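Long-range contacts in EXOU (Pseudomonas aeruginosa, PDB 4AKX), which forms a complex with its chaperone SpcU and probably acts as a patatin-like phospholipase toxin of the type III secretion system: residues L124-S129 with R205-G210; P222-I227 with D243-Y248; S235-G240 with L280-A285; L255-T260 with Q284-S289. All blocks are in the same frame, centred on the assembly; numbering follows the deposited sequence.

Contact 1. Residues L124-S129 with R205-G210; sequences LASGMS and RKAVLG
The flat groups that meet Ala207 are peptide units, and the one joining Gly127 to Met128 takes the alanine methyl almost squarely over one face. Ala207 CB stands 3.5 Å from Gly127 C and an equal distance from Met128 N, so a small side chain suits a helix surface that has a main chain lying against it. The methyl also faces the serine before the glycine, with Ser126 OG 3.6 Å from Ala207 CB. That hydroxyl is already engaged: it hydrogen-bonds Leu123 O in the last turn of its own helix. Gly127 is the first residue after helix 115-125 to leave the helical conformation, in a Schellman motif, and its positive phi (109°) is one that a residue without a side chain adopts readily. In the patatin-like fold this helix follows strand 110-114 and its GxSxG pattern, consistent with a nucleophile elbow, and helix 195-214 packs at the end of the helix remote from that turn. Met128, present as selenomethionine, brings its CG to 4.0 Å from Ala207 CB, while Val208 CG1 lies against the Ser126 carbonyl. Gly127 O is hydrogen-bonded by Gln211 NE2 of helix 195-214, just past the segment.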
loop_
_atom_site.group_PDB
_atom_site.type_symbol
_atom_site.label_atom_id
_atom_site.label_comp_id
_atom_site.label_asym_id
_atom_site.label_seq_id
_atom_site.Cartn_x
_atom_site.Cartn_y
_atom_site.Cartn_z
ATOM N N LEU B 124 -3.422 3.683 52.495
ATOM C CA LEU B 124 -3.026 2.307 52.762
ATOM C C LEU B 124 -1.537 2.144 52.952
ATOM O O LEU B 124 -1.097 1.418 53.845
ATOM C CB LEU B 124 -3.563 1.370 51.693
ATOM C CG LEU B 124 -5.036 1.097 51.948
ATOM C CD1 LEU B 124 -5.860 1.096 50.664
ATOM C CD2 LEU B 124 -5.193 -0.195 52.751
ATOM N N ALA B 125 -0.770 2.859 52.140
ATOM C CA ALA B 125 0.682 2.830 52.241
ATOM C C ALA B 125 1.125 3.385 53.595
ATOM O O ALA B 125 1.926 2.760 54.298
ATOM C CB ALA B 125 1.318 3.598 51.086
ATOM N N SER B 126 0.551 4.529 53.974
ATOM C CA SER B 126 0.677 5.096 55.333
ATOM C C SER B 126 0.599 4.069 56.491
ATOM O O SER B 126 1.079 4.343 57.588
ATOM C CB SER B 126 -0.350 6.212 55.543
ATOM O OG SER B 126 -1.622 5.693 55.909
ATOM N N GLY B 127 -0.013 2.909 56.239
ATOM C CA GLY B 127 0.040 1.772 57.162
ATOM C C GLY B 127 -1.283 1.500 57.857
ATOM O O GLY B 127 -1.336 0.769 58.846
HETATM N N MSE B 128 -2.356 2.077 57.327
HETATM C CA MSE B 128 -3.683 1.961 57.930
HETATM C C MSE B 128 -4.181 0.557 57.866
HETATM O O MSE B 128 -4.523 0.068 56.793
HETATM C CB MSE B 128 -4.638 2.756 57.065
HETATM C CG MSE B 128 -4.796 4.176 57.550
HETATM SE SE MSE B 128 -6.625 4.654 57.044
HETATM C CE MSE B 128 -7.433 4.615 58.854
ATOM N N SER B 129 -4.279 -0.091 59.015
ATOM C CA SER B 129 -4.809 -1.454 59.072
ATOM C C SER B 129 -6.178 -1.615 58.353
ATOM O O SER B 129 -6.909 -0.627 58.155
ATOM C CB SER B 129 -4.880 -1.946 60.526
ATOM O OG SER B 129 -5.971 -1.372 61.215
ATOM N N ARG B 205 -0.501 10.215 59.066
ATOM C CA ARG B 205 0.396 10.502 60.187
ATOM C C ARG B 205 0.080 9.587 61.386
ATOM O O ARG B 205 0.981 9.225 62.147
ATOM C CB ARG B 205 0.280 11.980 60.581
ATOM C CG ARG B 205 1.586 12.711 60.876
ATOM C CD ARG B 205 1.365 13.970 61.737
ATOM N NE ARG B 205 0.119 14.706 61.456
ATOM C CZ ARG B 205 0.010 15.731 60.603
ATOM N NH1 ARG B 205 1.065 16.166 59.931
ATOM N NH2 ARG B 205 -1.166 16.322 60.411
ATOM N N LYS B 206 -1.190 9.200 61.538
ATOM C CA LYS B 206 -1.579 8.254 62.589
ATOM C C LYS B 206 -1.035 6.853 62.342
ATOM O O LYS B 206 -0.378 6.259 63.213
ATOM C CB LYS B 206 -3.098 8.208 62.769
ATOM C CG LYS B 206 -3.578 8.861 64.064
ATOM C CD LYS B 206 -5.096 8.973 64.136
ATOM C CE LYS B 206 -5.716 7.728 64.746
ATOM N NZ LYS B 206 -7.128 7.552 64.298
ATOM N N ALA B 207 -1.307 6.331 61.147
ATOM C CA ALA B 207 -0.855 4.995 60.758
ATOM C C ALA B 207 0.647 4.852 60.950
ATOM O O ALA B 207 1.086 4.065 61.785
ATOM C CB ALA B 207 -1.262 4.687 59.326
ATOM N N VAL B 208 1.416 5.674 60.234
ATOM C CA VAL B 208 2.891 5.663 60.289
ATOM C C VAL B 208 3.452 5.774 61.700
ATOM O O VAL B 208 4.377 5.051 62.069
ATOM C CB VAL B 208 3.527 6.778 59.420
ATOM C CG1 VAL B 208 3.321 6.499 57.939
ATOM C CG2 VAL B 208 2.976 8.152 59.787
ATOM N N LEU B 209 2.894 6.688 62.487
ATOM C CA LEU B 209 3.355 6.871 63.846
ATOM C C LEU B 209 2.955 5.691 64.717
ATOM O O LEU B 209 3.703 5.319 65.619
ATOM C CB LEU B 209 2.879 8.203 64.419
ATOM C CG LEU B 209 3.632 9.424 63.865
ATOM C CD1 LEU B 209 2.820 10.697 64.080
ATOM C CD2 LEU B 209 5.054 9.571 64.406
ATOM N N GLY B 210 1.816 5.066 64.403
ATOM C CA GLY B 210 1.323 3.912 65.165
ATOM C C GLY B 210 2.156 2.653 64.979
ATOM O O GLY B 210 2.486 1.949 65.946
#

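Contact 2. Residues P222-I227 with D243-Y248; sequences PTVAAI and DRLSAY
Tyr248 OH donates a weak hydrogen bond to Thr223 OG1, 2.8 Å away, and this polar link bridges the outer edge of a helix-helix contact. Helix 222-232 lies here against helix 239-246 and the turn that leaves it, within the patatin-like region of the chain. The threonine and tyrosine side chains meet at about a right angle, the hydroxyl of each ending at the other. Both residue types suit a partly exposed position, since each has an apolar part to pack and a hydroxyl for the outer side.

Beneath them the chemistry turns apolar. Val224 is the pivot: with CG1 anti to the backbone N (chi1 -175°), its two methyls part company, one for each partner. CG2 goes to the tyrosine, lying 3.7 Å from the centroid of the Tyr248 ring and only 15° off the ring normal, a CH-pi contact over one face. CG1 takes the other branch and comes to 4.0 Å from Leu245 CD2. A branched residue can thus serve two neighbours at once. Leu245 answers in kind: its CD1 lies 4.0 Å from Ile227 CG2, the two chains running past each other in opposite directions, and it also touches Ile252. Farther along, the end of the isoleucine rests on the aliphatic base of an exposed arginine, Ile227 CD1 lying 4.3 Å from Arg244 CB.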
loop_
_atom_site.group_PDB
_atom_site.type_symbol
_atom_site.label_atom_id
_atom_site.label_comp_id
_atom_site.label_asym_id
_atom_site.label_seq_id
_atom_site.Cartn_x
_atom_site.Cartn_y
_atom_site.Cartn_z
ATOM N N PRO B 222 18.142 6.132 64.939
ATOM C CA PRO B 222 18.315 7.530 64.555
ATOM C C PRO B 222 17.402 7.998 63.419
ATOM O O PRO B 222 16.559 8.855 63.632
ATOM C CB PRO B 222 19.788 7.580 64.115
ATOM C CG PRO B 222 20.452 6.404 64.806
ATOM C CD PRO B 222 19.391 5.600 65.513
ATOM N N THR B 223 17.558 7.425 62.231
ATOM C CA THR B 223 16.839 7.917 61.047
ATOM C C THR B 223 15.304 7.862 61.200
ATOM O O THR B 223 14.590 8.784 60.783
ATOM C CB THR B 223 17.313 7.226 59.729
ATOM O OG1 THR B 223 17.036 5.820 59.775
ATOM C CG2 THR B 223 18.819 7.435 59.509
ATOM N N VAL B 224 14.812 6.789 61.814
ATOM C CA VAL B 224 13.392 6.657 62.121
ATOM C C VAL B 224 12.952 7.724 63.134
ATOM O O VAL B 224 11.964 8.430 62.918
ATOM C CB VAL B 224 13.072 5.253 62.678
ATOM C CG1 VAL B 224 11.572 5.083 62.889
ATOM C CG2 VAL B 224 13.618 4.181 61.748
ATOM N N ALA B 225 13.694 7.833 64.235
ATOM C CA ALA B 225 13.381 8.789 65.287
ATOM C C ALA B 225 13.529 10.229 64.796
ATOM O O ALA B 225 13.002 11.156 65.407
ATOM C CB ALA B 225 14.254 8.542 66.498
ATOM N N ALA B 226 14.244 10.405 63.687
ATOM C CA ALA B 226 14.313 11.694 62.998
ATOM C C ALA B 226 12.998 11.958 62.266
ATOM O O ALA B 226 12.527 13.098 62.222
ATOM C CB ALA B 226 15.483 11.718 62.022
ATOM N N ILE B 227 12.402 10.896 61.713
ATOM C CA ILE B 227 11.188 11.007 60.908
ATOM C C ILE B 227 9.938 11.218 61.747
ATOM O O ILE B 227 9.039 11.930 61.333
ATOM C CB ILE B 227 11.004 9.783 59.982
ATOM C CG1 ILE B 227 11.602 10.069 58.595
ATOM C CG2 ILE B 227 9.529 9.439 59.832
ATOM C CD1 ILE B 227 12.079 8.846 57.845
ATOM N N ASP B 243 8.875 5.314 51.775
ATOM C CA ASP B 243 9.950 4.472 51.303
ATOM C C ASP B 243 10.875 4.057 52.450
ATOM O O ASP B 243 11.018 2.865 52.751
ATOM C CB ASP B 243 10.741 5.215 50.228
ATOM C CG ASP B 243 11.669 4.306 49.456
ATOM O OD1 ASP B 243 11.198 3.656 48.497
ATOM O OD2 ASP B 243 12.874 4.255 49.794
ATOM N N ARG B 244 11.480 5.043 53.102
ATOM C CA ARG B 244 12.481 4.773 54.125
ATOM C C ARG B 244 11.977 3.869 55.250
ATOM O O ARG B 244 12.754 3.123 55.850
ATOM C CB ARG B 244 13.024 6.074 54.683
ATOM C CG ARG B 244 13.944 6.770 53.710
ATOM C CD ARG B 244 14.287 8.158 54.178
ATOM N NE ARG B 244 15.451 8.678 53.468
ATOM C CZ ARG B 244 16.079 9.803 53.790
ATOM N NH1 ARG B 244 15.637 10.540 54.800
ATOM N NH2 ARG B 244 17.140 10.204 53.099
ATOM N N LEU B 245 10.668 3.908 55.496
ATOM C CA LEU B 245 10.037 3.097 56.539
ATOM C C LEU B 245 9.670 1.675 56.104
ATOM O O LEU B 245 9.704 0.748 56.918
ATOM C CB LEU B 245 8.830 3.833 57.108
ATOM C CG LEU B 245 9.262 5.084 57.881
ATOM C CD1 LEU B 245 8.152 6.128 57.988
ATOM C CD2 LEU B 245 9.836 4.721 59.252
ATOM N N SER B 246 9.360 1.502 54.821
ATOM C CA SER B 246 9.062 0.174 54.269
ATOM C C SER B 246 10.243 -0.808 54.316
ATOM O O SER B 246 10.042 -2.026 54.267
ATOM C CB SER B 246 8.525 0.278 52.847
ATOM O OG SER B 246 9.381 1.076 52.066
ATOM N N ALA B 247 11.462 -0.284 54.421
ATOM C CA ALA B 247 12.638 -1.129 54.642
ATOM C C ALA B 247 12.699 -1.722 56.055
ATOM O O ALA B 247 13.165 -2.853 56.241
ATOM C CB ALA B 247 13.911 -0.365 54.336
ATOM N N TYR B 248 12.249 -0.950 57.047
ATOM C CA TYR B 248 12.173 -1.428 58.426
ATOM C C TYR B 248 10.909 -2.255 58.628
ATOM O O TYR B 248 10.974 -3.469 58.801
ATOM C CB TYR B 248 12.165 -0.266 59.410
ATOM C CG TYR B 248 13.406 0.586 59.412
ATOM C CD1 TYR B 248 14.480 0.291 60.258
ATOM C CD2 TYR B 248 13.492 1.719 58.603
ATOM C CE1 TYR B 248 15.614 1.092 60.279
ATOM C CE2 TYR B 248 14.624 2.516 58.604
ATOM C CZ TYR B 248 15.679 2.203 59.445
ATOM O OH TYR B 248 16.799 3.005 59.446
#

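Contact 3. Residues S235-G240 with L280-A285; sequences SGVTFG and LEVAQA
Val282 N donates to Val237 O at 2.8 Å, with an N-H...O angle of 154° and the donor in the carbonyl plane. Val282 is the first residue of helix 282-288, where an amide has no preceding helical turn to supply its acceptor, and the loop carbonyl takes that part. A second, weak bond runs from Gly236 N to Glu281 OE2 over 3.2 Å. The glutamate reaches it with a chain extended beyond CG, laying its carboxylate along the backbone of Gly236, where the lack of a side chain lets it come close. The Glu281 side chain also touches Arg201 of helix 195-214. Just past Val237 the backbones draw together, and Thr238 CA comes to 3.4 Å from Leu280 O in a CA-H...O contact. Thr238 itself turns its hydroxyl to Asp241 OD1.

Outward from these bonds the packing is apolar. Val237 CG2 lies 3.8 Å from Val282 CB, and Val282 CG2, close to the same methyl, also covers Phe239. It sits over the centre of the phenyl face, 4.0 Å from the ring centroid, a CH-pi contact. The rim of the same ring meets Leu280 CD2 in its plane, 3.8 Å from Phe239 CE2, and Ala285 CB close to its plane beyond CZ. A flat ring suits a place with a methyl over its face and aliphatic groups at its edge. Leu255 and Phe272 of the neighbouring strands also touch this ring. Here a loop leading into helix 239-246 packs on the start of helix 282-288, both beside the sheet of the alpha/beta core of the patatin-like fold.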
loop_
_atom_site.group_PDB
_atom_site.type_symbol
_atom_site.label_atom_id
_atom_site.label_comp_id
_atom_site.label_asym_id
_atom_site.label_seq_id
_atom_site.Cartn_x
_atom_site.Cartn_y
_atom_site.Cartn_z
ATOM N N SER B 235 4.303 17.994 60.487
ATOM C CA SER B 235 4.631 17.646 59.086
ATOM C C SER B 235 3.866 16.414 58.573
ATOM O O SER B 235 3.561 15.485 59.339
ATOM C CB SER B 235 6.136 17.413 58.922
ATOM O OG SER B 235 6.857 18.010 59.987
ATOM N N GLY B 236 3.558 16.415 57.277
ATOM C CA GLY B 236 2.900 15.271 56.633
ATOM C C GLY B 236 3.893 14.198 56.211
ATOM O O GLY B 236 5.106 14.448 56.137
ATOM N N VAL B 237 3.391 12.996 55.938
ATOM C CA VAL B 237 4.262 11.950 55.418
ATOM C C VAL B 237 4.619 12.198 53.948
ATOM O O VAL B 237 3.761 12.523 53.129
ATOM C CB VAL B 237 3.696 10.526 55.639
ATOM C CG1 VAL B 237 2.885 10.477 56.934
ATOM C CG2 VAL B 237 2.853 10.073 54.445
ATOM N N THR B 238 5.908 12.108 53.652
ATOM C CA THR B 238 6.411 12.261 52.302
ATOM C C THR B 238 6.464 10.887 51.623
ATOM O O THR B 238 6.089 9.878 52.225
ATOM C CB THR B 238 7.811 12.941 52.299
ATOM O OG1 THR B 238 8.759 12.166 53.057
ATOM C CG2 THR B 238 7.721 14.349 52.872
ATOM N N PHE B 239 6.896 10.845 50.368
ATOM C CA PHE B 239 7.250 9.572 49.763
ATOM C C PHE B 239 8.599 9.109 50.327
ATOM O O PHE B 239 8.750 7.948 50.748
ATOM C CB PHE B 239 7.298 9.677 48.237
ATOM C CG PHE B 239 5.984 10.069 47.604
ATOM C CD1 PHE B 239 5.033 9.105 47.267
ATOM C CD2 PHE B 239 5.726 11.396 47.287
ATOM C CE1 PHE B 239 3.840 9.465 46.665
ATOM C CE2 PHE B 239 4.540 11.760 46.680
ATOM C CZ PHE B 239 3.587 10.794 46.383
ATOM N N GLY B 240 9.554 10.040 50.378
ATOM C CA GLY B 240 10.915 9.747 50.826
ATOM C C GLY B 240 10.957 8.846 52.048
ATOM O O GLY B 240 11.827 7.973 52.174
ATOM N N LEU B 280 8.096 15.977 48.682
ATOM C CA LEU B 280 6.711 16.402 48.574
ATOM C C LEU B 280 5.842 15.478 49.414
ATOM O O LEU B 280 6.142 14.296 49.567
ATOM C CB LEU B 280 6.251 16.376 47.120
ATOM C CG LEU B 280 4.745 16.251 46.899
ATOM C CD1 LEU B 280 4.092 17.624 46.844
ATOM C CD2 LEU B 280 4.460 15.457 45.636
ATOM N N GLU B 281 4.773 16.031 49.966
ATOM C CA GLU B 281 3.908 15.296 50.869
ATOM C C GLU B 281 2.859 14.453 50.145
ATOM O O GLU B 281 2.143 14.937 49.278
ATOM C CB GLU B 281 3.205 16.267 51.806
ATOM C CG GLU B 281 3.927 16.555 53.107
ATOM C CD GLU B 281 3.149 17.534 53.963
ATOM O OE1 GLU B 281 1.896 17.530 53.891
ATOM O OE2 GLU B 281 3.779 18.319 54.691
ATOM N N VAL B 282 2.728 13.214 50.593
ATOM C CA VAL B 282 1.750 12.252 50.075
ATOM C C VAL B 282 0.343 12.797 50.011
ATOM O O VAL B 282 -0.405 12.486 49.108
ATOM C CB VAL B 282 1.744 10.956 50.923
ATOM C CG1 VAL B 282 0.432 10.204 50.759
ATOM C CG2 VAL B 282 2.939 10.080 50.548
ATOM N N ALA B 283 -0.019 13.588 50.997
ATOM C CA ALA B 283 -1.353 14.184 51.045
ATOM C C ALA B 283 -1.568 15.144 49.877
ATOM O O ALA B 283 -2.615 15.113 49.227
ATOM C CB ALA B 283 -1.579 14.894 52.381
ATOM N N GLN B 284 -0.569 15.981 49.610
ATOM C CA GLN B 284 -0.715 17.052 48.642
ATOM C C GLN B 284 -1.044 16.448 47.295
ATOM O O GLN B 284 -2.022 16.832 46.634
ATOM C CB GLN B 284 0.577 17.865 48.543
ATOM C CG GLN B 284 0.447 19.077 47.625
ATOM C CD GLN B 284 1.309 20.253 48.049
ATOM O OE1 GLN B 284 1.924 20.242 49.121
ATOM N NE2 GLN B 284 1.355 21.277 47.206
ATOM N N ALA B 285 -0.229 15.464 46.930
ATOM C CA ALA B 285 -0.297 14.807 45.647
ATOM C C ALA B 285 -1.645 14.116 45.419
ATOM O O ALA B 285 -2.298 14.349 44.402
ATOM C CB ALA B 285 0.852 13.813 45.526
#

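Contact 4. Residues L255-T260 with Q284-S289; sequences LNITGT and QAAHIS
Strand 255-260 runs beside the end of helix 282-288 and the residue after it, with CA atoms 6.9 Å apart for Ile257 and Ala286 and 5.6 Å apart for Gly259 and Ser289, so the backbones draw closer toward the end of the helix. Ile257 carries the apolar part. Its CG2 is anti to the backbone N and CG1 beside it (chi1 -54°), which sends the two branches to different residues of the helical segment. The longer branch ends on the alanines: CD1 is 3.7 Å from Ala286 CB and also reaches Ala285 CB more distantly. The shorter branch packs on the serine, CG2 lying 3.9 Å from Ser289 CB. Small alanines suit a helix surface pressed against a strand, since they let the isoleucine branch lie directly on the helix.

The polar part lies where the helix stops. Ser289 OG donates to Thr258 O over 3.2 Å, coming from above the carbonyl plane, 38° out of it, rather than from a lone-pair direction. This gives the serine hydroxyl a partner on the strand. Gly259, lacking a side chain, lets Ser289 come near, with Gly259 CA 3.7 Å from Ser289 OG. The strand is well bonded on both flanks: Thr258 pairs with Gly113 of strand 110-114, and Gly259 with Val270 of strand 266-273. Ala286 also touches Leu200, and His287 touches Leu196, of helix 195-214. A helix laid over a mixed sheet in this way belongs to the three-layer alpha/beta core of patatin-like phospholipases, and the Ser289 side chain comes close to the GxSxG pattern but makes no contact with it; the pattern is consistent with a nucleophile elbow.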
loop_
_atom_site.group_PDB
_atom_site.type_symbol
_atom_site.label_atom_id
_atom_site.label_comp_id
_atom_site.label_asym_id
_atom_site.label_seq_id
_atom_site.Cartn_x
_atom_site.Cartn_y
_atom_site.Cartn_z
ATOM N N LEU B 255 4.657 4.346 47.683
ATOM C CA LEU B 255 3.515 4.902 46.988
ATOM C C LEU B 255 3.904 5.485 45.660
ATOM O O LEU B 255 4.976 6.114 45.521
ATOM C CB LEU B 255 2.800 5.948 47.848
ATOM C CG LEU B 255 1.503 6.581 47.309
ATOM C CD1 LEU B 255 0.341 5.593 47.288
ATOM C CD2 LEU B 255 1.131 7.807 48.119
ATOM N N ASN B 256 3.044 5.226 44.678
ATOM C CA ASN B 256 3.154 5.812 43.363
ATOM C C ASN B 256 1.774 6.304 43.011
ATOM O O ASN B 256 0.831 5.510 42.908
ATOM C CB ASN B 256 3.598 4.777 42.311
ATOM C CG ASN B 256 4.913 4.071 42.668
ATOM O OD1 ASN B 256 5.984 4.392 42.116
ATOM N ND2 ASN B 256 4.830 3.064 43.554
ATOM N N ILE B 257 1.639 7.616 42.841
ATOM C CA ILE B 257 0.382 8.169 42.375
ATOM C C ILE B 257 0.571 8.765 41.002
ATOM O O ILE B 257 1.360 9.698 40.823
ATOM C CB ILE B 257 -0.180 9.239 43.327
ATOM C CG1 ILE B 257 -0.289 8.696 44.746
ATOM C CG2 ILE B 257 -1.557 9.690 42.865
ATOM C CD1 ILE B 257 -0.850 9.700 45.724
ATOM N N THR B 258 -0.134 8.203 40.027
ATOM C CA THR B 258 -0.057 8.700 38.652
ATOM C C THR B 258 -1.293 9.548 38.366
ATOM O O THR B 258 -2.302 9.429 39.075
ATOM C CB THR B 258 0.152 7.564 37.577
ATOM O OG1 THR B 258 -0.831 6.531 37.718
ATOM C CG2 THR B 258 1.530 6.926 37.704
ATOM N N GLY B 259 -1.187 10.435 37.372
ATOM C CA GLY B 259 -2.293 11.298 36.967
ATOM C C GLY B 259 -2.022 11.896 35.604
ATOM O O GLY B 259 -0.872 12.049 35.217
ATOM N N THR B 260 -3.077 12.251 34.876
ATOM C CA THR B 260 -2.938 12.716 33.496
ATOM C C THR B 260 -3.565 14.097 33.284
ATOM O O THR B 260 -4.785 14.210 33.185
ATOM C CB THR B 260 -3.589 11.722 32.513
ATOM O OG1 THR B 260 -3.695 12.324 31.216
ATOM C CG2 THR B 260 -4.986 11.318 33.000
ATOM N N GLN B 284 -0.569 15.981 49.610
ATOM C CA GLN B 284 -0.715 17.052 48.642
ATOM C C GLN B 284 -1.044 16.448 47.295
ATOM O O GLN B 284 -2.022 16.832 46.634
ATOM C CB GLN B 284 0.577 17.865 48.543
ATOM C CG GLN B 284 0.447 19.077 47.625
ATOM C CD GLN B 284 1.309 20.253 48.049
ATOM O OE1 GLN B 284 1.924 20.242 49.121
ATOM N NE2 GLN B 284 1.355 21.277 47.206
ATOM N N ALA B 285 -0.229 15.464 46.930
ATOM C CA ALA B 285 -0.297 14.807 45.647
ATOM C C ALA B 285 -1.645 14.116 45.419
ATOM O O ALA B 285 -2.298 14.349 44.402
ATOM C CB ALA B 285 0.852 13.813 45.526
ATOM N N ALA B 286 -2.065 13.287 46.374
ATOM C CA ALA B 286 -3.282 12.487 46.229
ATOM C C ALA B 286 -4.495 13.369 45.973
ATOM O O ALA B 286 -5.446 12.944 45.305
ATOM C CB ALA B 286 -3.500 11.625 47.458
ATOM N N HIS B 287 -4.437 14.599 46.502
ATOM C CA HIS B 287 -5.439 15.638 46.257
ATOM C C HIS B 287 -5.257 16.260 44.912
ATOM O O HIS B 287 -6.234 16.507 44.199
ATOM C CB HIS B 287 -5.377 16.725 47.337
ATOM C CG HIS B 287 -6.359 17.886 47.117
ATOM N ND1 HIS B 287 -5.952 19.138 46.788
ATOM C CD2 HIS B 287 -7.761 17.936 47.196
ATOM C CE1 HIS B 287 -7.029 19.940 46.656
ATOM N NE2 HIS B 287 -8.133 19.207 46.910
ATOM N N ILE B 288 -4.012 16.565 44.559
ATOM C CA ILE B 288 -3.756 17.163 43.260
ATOM C C ILE B 288 -4.341 16.237 42.212
ATOM O O ILE B 288 -5.138 16.668 41.380
ATOM C CB ILE B 288 -2.249 17.429 42.997
ATOM C CG1 ILE B 288 -1.671 18.369 44.067
ATOM C CG2 ILE B 288 -2.033 18.018 41.602
ATOM C CD1 ILE B 288 -2.371 19.717 44.164
ATOM N N SER B 289 -4.011 14.949 42.322
ATOM C CA SER B 289 -4.537 13.935 41.416
ATOM C C SER B 289 -5.995 13.554 41.718
ATOM O O SER B 289 -6.560 12.665 41.083
ATOM C CB SER B 289 -3.643 12.702 41.424
ATOM O OG SER B 289 -3.867 11.919 40.263
#

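How the contacts relate
Contacts 1, 3 and 4 are buried, whereas contact 2 is partly exposed, its hydroxyl pair at its outer edge. Contacts 3 and 4 share Gln284 and Ala285 on helix 282-288, whose start is docked on a loop and whose end on strand 254-263; their centres are 10 Å apart, and Leu255 touches both Phe239 and Val282. Contacts 2 and 3 both use helix 239-246. Arg205 makes a probable hydrogen bond to Ser235 O, and Val208 packs on Val237, so contact 1 adjoins contact 3. The chemistry shifts with place: backbone-to-methyl packing in contact 1, a loop carbonyl accepting from the first helix amide in contact 3, a serine-to-carbonyl bond in contact 4.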